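Local coordinates for protein ethanolamine kinase Pv091845 (Plasmodium vivax, PDB 2QG7) that probably phosphorylates ethanolamine, the first step in making phosphatidylethanolamine from ethanolamine, at residues N366-Y371 against L380-E385; C416-W421 against P452-K457; K197-I202 against E387-M392; N165-I170 against I350-S355. All blocks are in the same frame, centred on the assembly; numbering follows the deposited sequence.

Contact 1: residues N366-Y371 against L380-E385; sequences NHFNEY and LTPSKE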
# COMPACT_ATOMS: atom_id res chain seq x y z
N ASN D 366 -8.89 -17.76 -1.87
CA ASN D 366 -7.70 -17.19 -2.46
C ASN D 366 -8.03 -16.53 -3.79
O ASN D 366 -7.57 -15.43 -4.04
CB ASN D 366 -6.63 -18.24 -2.60
CG ASN D 366 -5.30 -17.69 -3.16
OD1 ASN D 366 -4.59 -16.93 -2.48
ND2 ASN D 366 -4.98 -18.07 -4.39
N HIS D 367 -8.90 -17.13 -4.60
CA HIS D 367 -9.32 -16.56 -5.84
C HIS D 367 -10.15 -15.29 -5.62
O HIS D 367 -10.06 -14.32 -6.38
CB HIS D 367 -10.13 -17.58 -6.66
CG HIS D 367 -10.67 -17.03 -7.95
ND1 HIS D 367 -9.86 -16.51 -8.93
CD2 HIS D 367 -11.94 -16.88 -8.39
CE1 HIS D 367 -10.60 -16.08 -9.94
NE2 HIS D 367 -11.87 -16.28 -9.64
N PHE D 368 -10.96 -15.31 -4.59
CA PHE D 368 -11.78 -14.17 -4.25
C PHE D 368 -10.96 -12.98 -3.71
O PHE D 368 -11.30 -11.83 -3.95
CB PHE D 368 -12.82 -14.59 -3.23
CG PHE D 368 -13.96 -15.40 -3.83
CD1 PHE D 368 -14.21 -15.37 -5.21
CD2 PHE D 368 -14.79 -16.16 -3.02
CE1 PHE D 368 -15.26 -16.12 -5.76
CE2 PHE D 368 -15.87 -16.88 -3.55
CZ PHE D 368 -16.10 -16.86 -4.91
N ASN D 369 -9.87 -13.28 -3.01
CA ASN D 369 -8.93 -12.23 -2.66
C ASN D 369 -8.31 -11.54 -3.87
O ASN D 369 -7.90 -10.40 -3.77
CB ASN D 369 -7.84 -12.71 -1.70
CG ASN D 369 -8.27 -12.66 -0.26
OD1 ASN D 369 -9.05 -11.79 0.13
ND2 ASN D 369 -7.74 -13.56 0.55
N GLU D 370 -8.22 -12.23 -4.99
CA GLU D 370 -7.50 -11.74 -6.15
C GLU D 370 -8.36 -10.83 -7.00
O GLU D 370 -7.96 -10.40 -8.04
CB GLU D 370 -6.95 -12.93 -6.97
CG GLU D 370 -5.83 -13.80 -6.27
CD GLU D 370 -4.53 -12.99 -5.96
OE1 GLU D 370 -3.74 -13.40 -5.05
OE2 GLU D 370 -4.24 -11.96 -6.64
N TYR D 371 -9.56 -10.54 -6.55
CA TYR D 371 -10.45 -9.61 -7.19
C TYR D 371 -9.88 -8.21 -6.94
O TYR D 371 -10.10 -7.27 -7.75
CB TYR D 371 -11.84 -9.73 -6.54
CG TYR D 371 -12.77 -10.81 -7.09
CD1 TYR D 371 -12.29 -12.09 -7.45
CD2 TYR D 371 -14.15 -10.58 -7.20
CE1 TYR D 371 -13.15 -13.07 -7.93
CE2 TYR D 371 -15.02 -11.55 -7.68
CZ TYR D 371 -14.52 -12.79 -8.04
OH TYR D 371 -15.38 -13.76 -8.55
N LEU D 380 -13.14 -4.65 -3.64
CA LEU D 380 -13.47 -5.35 -4.86
C LEU D 380 -13.69 -6.85 -4.62
O LEU D 380 -14.15 -7.55 -5.50
CB LEU D 380 -12.37 -5.11 -5.91
CG LEU D 380 -12.15 -3.67 -6.42
CD1 LEU D 380 -10.98 -3.59 -7.35
CD2 LEU D 380 -13.38 -3.18 -7.15
N THR D 381 -13.37 -7.34 -3.43
CA THR D 381 -13.60 -8.73 -3.09
C THR D 381 -15.12 -8.97 -3.01
O THR D 381 -15.87 -8.05 -2.64
CB THR D 381 -12.93 -9.12 -1.77
OG1 THR D 381 -13.39 -8.25 -0.73
CG2 THR D 381 -11.41 -9.06 -1.89
N PRO D 382 -15.60 -10.19 -3.40
CA PRO D 382 -17.07 -10.39 -3.59
C PRO D 382 -17.97 -10.18 -2.33
O PRO D 382 -17.61 -10.62 -1.22
CB PRO D 382 -17.17 -11.85 -4.09
CG PRO D 382 -15.94 -12.51 -3.70
CD PRO D 382 -14.84 -11.44 -3.68
N SER D 383 -19.12 -9.49 -2.54
CA SER D 383 -20.26 -9.61 -1.58
C SER D 383 -20.84 -11.03 -1.50
O SER D 383 -20.59 -11.86 -2.38
CB SER D 383 -21.40 -8.64 -1.93
OG SER D 383 -21.95 -8.95 -3.20
N LYS D 384 -21.59 -11.31 -0.43
CA LYS D 384 -22.35 -12.58 -0.25
C LYS D 384 -23.04 -13.05 -1.53
O LYS D 384 -23.03 -14.22 -1.87
CB LYS D 384 -23.41 -12.41 0.85
CG LYS D 384 -24.04 -13.72 1.36
CD LYS D 384 -23.28 -14.31 2.55
CE LYS D 384 -24.19 -15.19 3.42
NZ LYS D 384 -24.79 -16.36 2.68
N GLU D 385 -23.63 -12.09 -2.23
CA GLU D 385 -24.35 -12.28 -3.46
C GLU D 385 -23.43 -12.73 -4.59
O GLU D 385 -23.79 -13.61 -5.41
CB GLU D 385 -25.06 -10.97 -3.83
CG GLU D 385 -25.98 -11.11 -5.04
CD GLU D 385 -26.85 -9.89 -5.33
OE1 GLU D 385 -26.87 -8.91 -4.52
OE2 GLU D 385 -27.56 -9.93 -6.38
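P382, in the loop that leads into helix 384-395 of the helical C-terminal lobe, packs against two aromatic rings of 366-371, F368 and Y371. The proline uses a different atom for each ring. P382 CG lies over a face of F368, 3.8 Å from the ring centroid and 23° off the ring normal. P382 CD lies over a face of Y371, 4.1 Å from that centroid. Both are CH-pi contacts, and both carbons are offset toward the rim of the ring. Y371 CG stands beside its own backbone N (chi1 -86°), which brings one ring edge to the backbone of L380. The carbonyl oxygen L380 O lies in the ring plane at that edge, 3.5 Å from Y371 CD2. In return L380 CB packs 3.6 Å from Y371 O. T381 adds its methyl: T381 CG2 sits 3.5 Å from F368 O and also touches the backbone of N369. T381 OG1 turns to W378 O within its own loop. Several polar atoms have partners outside: Y371 OH with Q199 NE2, N369 ND2 with Y414 O, and the backbone L380 O with K194 NZ. Helix 190-194 touches the Y371 side of the contact, while helix 413-430 meets F368, N369 and P382, and helix 400-410 also reaches F368.

Contact 2: residues C416-W421 against P452-K457; sequences CSHINW and PIFRSK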
# COMPACT_ATOMS: atom_id res chain seq x y z
N CYS D 416 -6.45 -16.91 5.76
CA CYS D 416 -5.44 -17.95 5.49
C CYS D 416 -4.62 -17.63 4.19
O CYS D 416 -3.40 -17.78 4.12
CB CYS D 416 -6.18 -19.29 5.37
SG CYS D 416 -5.07 -20.64 5.14
N SER D 417 -5.33 -17.22 3.16
CA SER D 417 -4.76 -16.76 1.92
C SER D 417 -3.90 -15.48 2.10
O SER D 417 -2.84 -15.36 1.50
CB SER D 417 -5.93 -16.47 0.97
OG SER D 417 -5.49 -15.82 -0.18
N HIS D 418 -4.34 -14.53 2.95
CA HIS D 418 -3.51 -13.38 3.33
C HIS D 418 -2.18 -13.74 4.01
O HIS D 418 -1.14 -13.18 3.68
CB HIS D 418 -4.29 -12.43 4.25
CG HIS D 418 -5.44 -11.77 3.57
ND1 HIS D 418 -5.32 -11.17 2.33
CD2 HIS D 418 -6.72 -11.59 3.96
CE1 HIS D 418 -6.48 -10.64 1.98
NE2 HIS D 418 -7.35 -10.88 2.96
N ILE D 419 -2.22 -14.65 4.97
CA ILE D 419 -1.03 -15.06 5.66
C ILE D 419 -0.07 -15.79 4.75
O ILE D 419 1.14 -15.53 4.75
CB ILE D 419 -1.38 -15.89 6.92
CG1 ILE D 419 -2.15 -14.99 7.91
CG2 ILE D 419 -0.12 -16.46 7.55
CD1 ILE D 419 -2.83 -15.71 9.12
N ASN D 420 -0.60 -16.71 3.96
CA ASN D 420 0.20 -17.45 2.98
C ASN D 420 0.97 -16.53 2.04
O ASN D 420 2.17 -16.70 1.85
CB ASN D 420 -0.70 -18.43 2.18
CG ASN D 420 0.10 -19.32 1.23
OD1 ASN D 420 0.78 -20.25 1.66
ND2 ASN D 420 0.05 -19.00 -0.05
N TRP D 421 0.28 -15.60 1.41
CA TRP D 421 0.93 -14.75 0.43
C TRP D 421 1.71 -13.59 1.03
O TRP D 421 2.60 -13.08 0.38
CB TRP D 421 -0.05 -14.26 -0.63
CG TRP D 421 -0.44 -15.40 -1.56
CD1 TRP D 421 -1.64 -16.05 -1.60
CD2 TRP D 421 0.40 -16.07 -2.52
NE1 TRP D 421 -1.60 -17.04 -2.54
CE2 TRP D 421 -0.36 -17.09 -3.11
CE3 TRP D 421 1.74 -15.89 -2.94
CZ2 TRP D 421 0.14 -17.93 -4.11
CZ3 TRP D 421 2.25 -16.74 -3.93
CH2 TRP D 421 1.46 -17.75 -4.50
N PRO D 452 -10.52 -5.94 10.15
CA PRO D 452 -11.90 -6.27 10.50
C PRO D 452 -12.75 -6.80 9.36
O PRO D 452 -13.50 -7.76 9.54
CB PRO D 452 -12.45 -4.92 10.98
CG PRO D 452 -11.27 -4.27 11.62
CD PRO D 452 -10.19 -4.56 10.60
N ILE D 453 -12.62 -6.17 8.18
CA ILE D 453 -13.35 -6.61 7.00
C ILE D 453 -13.09 -8.07 6.64
O ILE D 453 -13.89 -8.68 5.95
CB ILE D 453 -13.05 -5.69 5.77
CG1 ILE D 453 -11.54 -5.61 5.50
CG2 ILE D 453 -13.68 -4.28 5.96
CD1 ILE D 453 -11.20 -5.06 4.16
N PHE D 454 -11.99 -8.64 7.11
CA PHE D 454 -11.69 -10.01 6.82
C PHE D 454 -11.84 -10.87 8.05
O PHE D 454 -12.15 -12.05 7.92
CB PHE D 454 -10.28 -10.19 6.22
CG PHE D 454 -10.16 -9.73 4.81
CD1 PHE D 454 -9.43 -8.59 4.50
CD2 PHE D 454 -10.79 -10.43 3.78
CE1 PHE D 454 -9.34 -8.15 3.18
CE2 PHE D 454 -10.72 -10.00 2.45
CZ PHE D 454 -9.99 -8.86 2.16
N ARG D 455 -11.60 -10.31 9.23
CA ARG D 455 -11.73 -11.07 10.48
C ARG D 455 -13.21 -11.30 10.86
O ARG D 455 -13.52 -12.26 11.54
CB ARG D 455 -11.02 -10.32 11.61
CG ARG D 455 -9.52 -10.35 11.58
CD ARG D 455 -9.00 -11.61 12.22
NE ARG D 455 -7.57 -11.60 12.44
CZ ARG D 455 -6.97 -11.23 13.59
NH1 ARG D 455 -5.66 -11.27 13.70
NH2 ARG D 455 -7.68 -10.82 14.63
N SER D 456 -14.10 -10.41 10.45
CA SER D 456 -15.50 -10.50 10.81
C SER D 456 -16.30 -11.40 9.85
O SER D 456 -17.54 -11.51 9.95
CB SER D 456 -16.13 -9.11 10.84
OG SER D 456 -16.14 -8.54 9.56
N LYS D 457 -15.58 -12.00 8.91
CA LYS D 457 -16.14 -12.93 7.96
C LYS D 457 -16.35 -14.25 8.69
O LYS D 457 -17.37 -14.91 8.47
CB LYS D 457 -15.15 -13.14 6.81
CG LYS D 457 -15.27 -12.10 5.71
CD LYS D 457 -14.27 -12.44 4.66
CE LYS D 457 -14.09 -11.33 3.66
NZ LYS D 457 -15.38 -10.95 3.07
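H418 of helix 413-430 points the edge of its imidazole at the face of F454, on the short helix 452-455. This T-shaped pair is the tight part of the contact. H418 NE2 lies over the centre of the phenyl ring, 3.2 Å above its plane. The ring centroids are 4.3 Å apart and the planes stand at 71°. The other ring nitrogen, H418 ND1, is hydrogen-bonded to R445 NE. Arginine NE is a donor, so the imidazole proton is probably on NE2, where its N-H would point into the pi cloud of F454. W378 meets both rings edge to face, and N369 touches both. The loose side is that of I453 and S456, which are exposed. S456, just past the helix, turns back onto it: S456 OG gives a 2.8 Å bond to P452 O, which also accepts from S456 N. The C-terminal end has other holds too: K457 makes a cation-pi contact with Y414, and buried R455 bonds through NE to S449 O and through NH2 to F257 O of the second subunit. Between the two segments themselves, the contact is a buried T-shaped His-Phe pair within an aromatic cluster.

Contact 3: residues K197-I202 against E387-M392; sequences KFQKLI and EYHFIM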
# COMPACT_ATOMS: atom_id res chain seq x y z
N LYS D 197 -20.14 -13.13 -16.03
CA LYS D 197 -19.90 -13.87 -17.26
C LYS D 197 -18.66 -14.79 -17.15
O LYS D 197 -18.70 -15.95 -17.60
CB LYS D 197 -19.75 -12.82 -18.37
CG LYS D 197 -19.08 -13.26 -19.70
CD LYS D 197 -18.76 -12.01 -20.60
CE LYS D 197 -17.94 -12.47 -21.84
NZ LYS D 197 -17.49 -11.31 -22.79
N PHE D 198 -17.58 -14.31 -16.53
CA PHE D 198 -16.38 -15.14 -16.34
C PHE D 198 -16.40 -15.94 -15.03
O PHE D 198 -15.80 -17.00 -14.95
CB PHE D 198 -15.09 -14.29 -16.43
CG PHE D 198 -14.87 -13.68 -17.78
CD1 PHE D 198 -15.13 -12.32 -18.00
CD2 PHE D 198 -14.42 -14.45 -18.85
CE1 PHE D 198 -14.92 -11.74 -19.26
CE2 PHE D 198 -14.23 -13.90 -20.12
CZ PHE D 198 -14.47 -12.54 -20.32
N GLN D 199 -17.07 -15.41 -14.00
CA GLN D 199 -17.26 -16.15 -12.75
C GLN D 199 -17.79 -17.55 -13.02
O GLN D 199 -17.23 -18.55 -12.56
CB GLN D 199 -18.27 -15.44 -11.85
CG GLN D 199 -17.79 -14.18 -11.13
CD GLN D 199 -18.79 -13.80 -10.06
OE1 GLN D 199 -19.98 -13.59 -10.35
NE2 GLN D 199 -18.35 -13.76 -8.80
N LYS D 200 -18.89 -17.59 -13.78
CA LYS D 200 -19.47 -18.82 -14.33
C LYS D 200 -18.43 -19.76 -14.95
O LYS D 200 -18.34 -20.91 -14.57
CB LYS D 200 -20.60 -18.47 -15.33
CG LYS D 200 -21.24 -19.69 -16.06
CD LYS D 200 -22.38 -19.25 -16.89
CE LYS D 200 -22.44 -20.02 -18.19
NZ LYS D 200 -23.24 -21.33 -18.11
N LEU D 201 -17.60 -19.24 -15.84
CA LEU D 201 -16.64 -20.04 -16.62
C LEU D 201 -15.42 -20.48 -15.83
O LEU D 201 -14.86 -21.54 -16.08
CB LEU D 201 -16.21 -19.28 -17.86
CG LEU D 201 -17.29 -19.06 -18.92
CD1 LEU D 201 -16.78 -18.19 -20.10
CD2 LEU D 201 -17.76 -20.40 -19.45
N ILE D 202 -15.03 -19.64 -14.87
CA ILE D 202 -13.91 -19.93 -13.98
C ILE D 202 -14.27 -21.03 -12.98
O ILE D 202 -13.47 -21.95 -12.74
CB ILE D 202 -13.40 -18.62 -13.25
CG1 ILE D 202 -12.84 -17.64 -14.29
CG2 ILE D 202 -12.36 -18.96 -12.19
CD1 ILE D 202 -12.70 -16.17 -13.84
N GLU D 387 -20.33 -14.07 -4.07
CA GLU D 387 -19.83 -15.38 -3.68
C GLU D 387 -20.81 -16.51 -4.09
O GLU D 387 -20.40 -17.61 -4.50
CB GLU D 387 -19.59 -15.43 -2.18
CG GLU D 387 -18.49 -14.53 -1.71
CD GLU D 387 -18.21 -14.65 -0.21
OE1 GLU D 387 -19.07 -15.18 0.54
OE2 GLU D 387 -17.13 -14.18 0.24
N TYR D 388 -22.10 -16.20 -3.95
CA TYR D 388 -23.18 -17.10 -4.30
C TYR D 388 -23.20 -17.46 -5.81
O TYR D 388 -23.25 -18.65 -6.18
CB TYR D 388 -24.50 -16.45 -3.87
CG TYR D 388 -25.71 -17.34 -3.93
CD1 TYR D 388 -26.05 -18.15 -2.84
CD2 TYR D 388 -26.51 -17.38 -5.08
CE1 TYR D 388 -27.16 -18.96 -2.89
CE2 TYR D 388 -27.62 -18.22 -5.15
CZ TYR D 388 -27.94 -19.00 -4.04
OH TYR D 388 -29.05 -19.81 -4.10
N HIS D 389 -23.17 -16.43 -6.66
CA HIS D 389 -23.16 -16.63 -8.08
C HIS D 389 -22.02 -17.54 -8.56
O HIS D 389 -22.21 -18.31 -9.46
CB HIS D 389 -23.18 -15.29 -8.83
CG HIS D 389 -23.40 -15.43 -10.31
ND1 HIS D 389 -22.37 -15.40 -11.22
CD2 HIS D 389 -24.53 -15.64 -11.04
CE1 HIS D 389 -22.85 -15.57 -12.45
NE2 HIS D 389 -24.16 -15.71 -12.36
N PHE D 390 -20.84 -17.44 -7.95
CA PHE D 390 -19.68 -18.25 -8.35
C PHE D 390 -19.86 -19.71 -7.93
O PHE D 390 -19.57 -20.66 -8.69
CB PHE D 390 -18.40 -17.68 -7.70
CG PHE D 390 -17.11 -18.41 -8.09
CD1 PHE D 390 -16.33 -17.96 -9.15
CD2 PHE D 390 -16.65 -19.51 -7.35
CE1 PHE D 390 -15.13 -18.59 -9.47
CE2 PHE D 390 -15.45 -20.15 -7.69
CZ PHE D 390 -14.69 -19.70 -8.74
N ILE D 391 -20.30 -19.86 -6.69
CA ILE D 391 -20.40 -21.16 -6.04
C ILE D 391 -21.54 -21.98 -6.65
O ILE D 391 -21.46 -23.20 -6.72
CB ILE D 391 -20.51 -20.99 -4.51
CG1 ILE D 391 -19.13 -20.52 -3.98
CG2 ILE D 391 -20.95 -22.30 -3.84
CD1 ILE D 391 -19.08 -20.11 -2.53
N MET D 392 -22.60 -21.30 -7.09
CA MET D 392 -23.67 -21.96 -7.81
C MET D 392 -23.12 -22.67 -9.06
O MET D 392 -23.44 -23.85 -9.30
CB MET D 392 -24.76 -20.95 -8.20
CG MET D 392 -25.82 -21.52 -9.16
SD MET D 392 -26.76 -20.17 -9.90
CE MET D 392 -28.03 -19.99 -8.59
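Q199 and H389 supply the polar link between helices 196-210 and 384-395. H389 ND1 donates to Q199 OE1 over 3.1 Å, with an N-H...O angle of 139°. The bond is bent. The donor stands above the carbonyl plane, 43° out of it, although the amide and imidazole planes are not far from parallel. Q199 has its chain extended beyond CG, which carries the amide across to the second helix. The other end of that amide is also used: NE2 bonds to Y371 OH and to E386 O. Together these bonds should fix which way the amide is turned.

The rest is van der Waals packing round F390. Its CG is anti to the backbone N, and the ring reaches toward helix 196-210. F390 CD1 meets the backbone at Q199 O, 3.6 Å away. The apolar contact comes from I202, which brings its CG2 branch to the ring edge, in the ring plane, 3.9 Å from F390 CE1. F390 also meets F368 edge to face and lies against H367, so helix 360-369 adjoins the same ring.

The backbones come close at Q199 and F390, where the CA atoms are 5.4 Å apart. The local axes approach to 8.4 Å at a crossing angle of -39°. This is a close helix pair running in roughly the same direction, within the mostly helical C-terminal lobe of a kinase-like fold.

Contact 4: residues N165-I170 against I350-S355; sequences NIAKKI and IDFEYS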
# COMPACT_ATOMS: atom_id res chain seq x y z
N ASN D 165 -6.69 -33.10 -18.77
CA ASN D 165 -7.06 -32.05 -19.71
C ASN D 165 -7.29 -30.66 -19.14
O ASN D 165 -8.24 -30.00 -19.52
CB ASN D 165 -8.26 -32.49 -20.56
CG ASN D 165 -7.95 -33.73 -21.38
OD1 ASN D 165 -7.56 -34.78 -20.84
ND2 ASN D 165 -8.09 -33.61 -22.70
N ILE D 166 -6.42 -30.21 -18.23
CA ILE D 166 -6.53 -28.83 -17.71
C ILE D 166 -5.22 -28.05 -17.84
O ILE D 166 -5.22 -26.81 -17.89
CB ILE D 166 -7.06 -28.78 -16.27
CG1 ILE D 166 -6.31 -29.82 -15.41
CG2 ILE D 166 -8.62 -29.00 -16.22
CD1 ILE D 166 -6.89 -29.89 -14.00
N ALA D 167 -4.11 -28.81 -17.89
CA ALA D 167 -2.80 -28.28 -18.26
C ALA D 167 -2.45 -28.68 -19.71
O ALA D 167 -2.88 -29.74 -20.20
CB ALA D 167 -1.72 -28.75 -17.28
N LYS D 168 -1.69 -27.83 -20.38
CA LYS D 168 -1.15 -28.13 -21.71
C LYS D 168 0.07 -29.05 -21.58
O LYS D 168 0.53 -29.35 -20.44
CB LYS D 168 -0.81 -26.83 -22.44
CG LYS D 168 -2.03 -26.07 -22.93
CD LYS D 168 -2.38 -26.49 -24.36
CE LYS D 168 -3.87 -26.84 -24.48
NZ LYS D 168 -4.75 -25.70 -24.03
N LYS D 169 0.57 -29.52 -22.73
CA LYS D 169 1.69 -30.48 -22.71
C LYS D 169 3.02 -29.80 -22.49
O LYS D 169 3.32 -28.80 -23.13
CB LYS D 169 1.74 -31.33 -23.98
CG LYS D 169 2.95 -32.27 -24.05
CD LYS D 169 2.66 -33.60 -24.79
CE LYS D 169 2.25 -33.31 -26.27
NZ LYS D 169 1.74 -34.55 -26.97
N ILE D 170 3.81 -30.35 -21.59
CA ILE D 170 5.19 -29.93 -21.41
C ILE D 170 6.10 -30.94 -22.11
O ILE D 170 6.09 -32.12 -21.76
CB ILE D 170 5.59 -29.84 -19.92
CG1 ILE D 170 4.73 -28.80 -19.21
CG2 ILE D 170 7.11 -29.53 -19.76
CD1 ILE D 170 4.80 -28.95 -17.74
N ILE D 350 -3.49 -21.51 -16.28
CA ILE D 350 -2.04 -21.68 -16.54
C ILE D 350 -1.28 -21.50 -15.23
O ILE D 350 -1.84 -21.09 -14.22
CB ILE D 350 -1.46 -20.65 -17.63
CG1 ILE D 350 -1.72 -19.18 -17.24
CG2 ILE D 350 -1.96 -20.94 -19.05
CD1 ILE D 350 -0.74 -18.19 -17.85
N ASP D 351 -0.01 -21.83 -15.27
CA ASP D 351 0.92 -21.65 -14.16
C ASP D 351 0.56 -22.41 -12.89
O ASP D 351 0.08 -21.85 -11.89
CB ASP D 351 1.19 -20.16 -13.93
CG ASP D 351 2.62 -19.90 -13.48
OD1 ASP D 351 3.34 -20.86 -13.01
OD2 ASP D 351 3.03 -18.70 -13.56
N PHE D 352 0.83 -23.71 -12.92
CA PHE D 352 0.48 -24.63 -11.84
C PHE D 352 1.68 -24.92 -10.95
O PHE D 352 1.83 -26.04 -10.46
CB PHE D 352 -0.03 -25.95 -12.44
CG PHE D 352 -1.25 -25.78 -13.30
CD1 PHE D 352 -1.13 -25.57 -14.67
CD2 PHE D 352 -2.52 -25.82 -12.74
CE1 PHE D 352 -2.28 -25.40 -15.47
CE2 PHE D 352 -3.64 -25.65 -13.51
CZ PHE D 352 -3.52 -25.43 -14.88
N GLU D 353 2.53 -23.91 -10.75
CA GLU D 353 3.72 -24.05 -9.90
C GLU D 353 3.42 -24.19 -8.42
O GLU D 353 4.25 -24.69 -7.68
CB GLU D 353 4.76 -22.95 -10.14
CG GLU D 353 4.28 -21.51 -9.98
CD GLU D 353 5.36 -20.47 -10.44
OE1 GLU D 353 5.27 -19.24 -10.09
OE2 GLU D 353 6.30 -20.91 -11.18
N TYR D 354 2.23 -23.76 -7.99
CA TYR D 354 1.83 -23.89 -6.59
C TYR D 354 0.84 -25.01 -6.35
O TYR D 354 0.52 -25.29 -5.21
CB TYR D 354 1.33 -22.57 -6.01
CG TYR D 354 2.35 -21.48 -6.10
CD1 TYR D 354 2.32 -20.55 -7.14
CD2 TYR D 354 3.38 -21.39 -5.17
CE1 TYR D 354 3.26 -19.55 -7.22
CE2 TYR D 354 4.33 -20.41 -5.25
CZ TYR D 354 4.27 -19.50 -6.28
OH TYR D 354 5.22 -18.51 -6.36
N SER D 355 0.40 -25.64 -7.44
CA SER D 355 -0.62 -26.70 -7.39
C SER D 355 -0.24 -27.89 -6.55
O SER D 355 0.82 -28.50 -6.72
CB SER D 355 -0.98 -27.15 -8.79
OG SER D 355 -1.57 -26.06 -9.47
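F352 packs its ring against A167 and I166. It belongs to the sequence D351-F352-E353, which probably corresponds to the DFG motif of protein kinases and here reads DFE. It has the largest buried surface in the contact. Its CG lies beside the backbone N (chi1 -60°), and the ring extends toward the loop between helix 151-163 and strand 170-174.

A167 meets this ring with its methyl group. A167 CB is 3.8 Å from F352 CE1, and A167 CA is 4.0 Å from that same ring atom. The methyl approaches obliquely. I166 contributes mainly through its backbone, with I166 O 3.7 Å from F352 CZ. Its side chain comes no closer than 5.1 Å to 350-355. The loop starts at N165, where a Schellman motif with positive phi ends helix 151-163.

L161 of that helix touches I166, A167 and F352 alike, so helix and loop together form the surface that receives the phenyl ring. H294 also meets F352, with the ring planes at about 60°, so F352 lies between H294 and L161 of helix 151-163, which probably corresponds to helix C of protein kinases. The contact thus joins the loop after helix 151-163 to the DFE segment, which by analogy with related kinases probably lies at the active site.

S355, further along the same segment, places its OG in the plane of the F352 ring at the ring edge, and this hydroxyl is hydrogen-bonded to H294 O.

How the contacts relate
Contacts 1, 2 and 3 all lie in the helical C-terminal lobe; contact 4 lies where the two lobes meet. Contacts 1 and 3 share helix 384-395, have centres about 11 Å apart, and touch. Contact 1 is nested inside the chain loop closed by contact 3. Contact 2 follows both along the chain, and its centre is about 12 Å from that of contact 1; N366 OD1 and S417 OG join the two. Contact 4 crosses contact 3 in chain order, yet the nearest atoms of the two are about 9 Å apart. Contacts 1 to 3 thus form one connected patch of the helical lobe, and contact 4 meets it only through Y354 on W421.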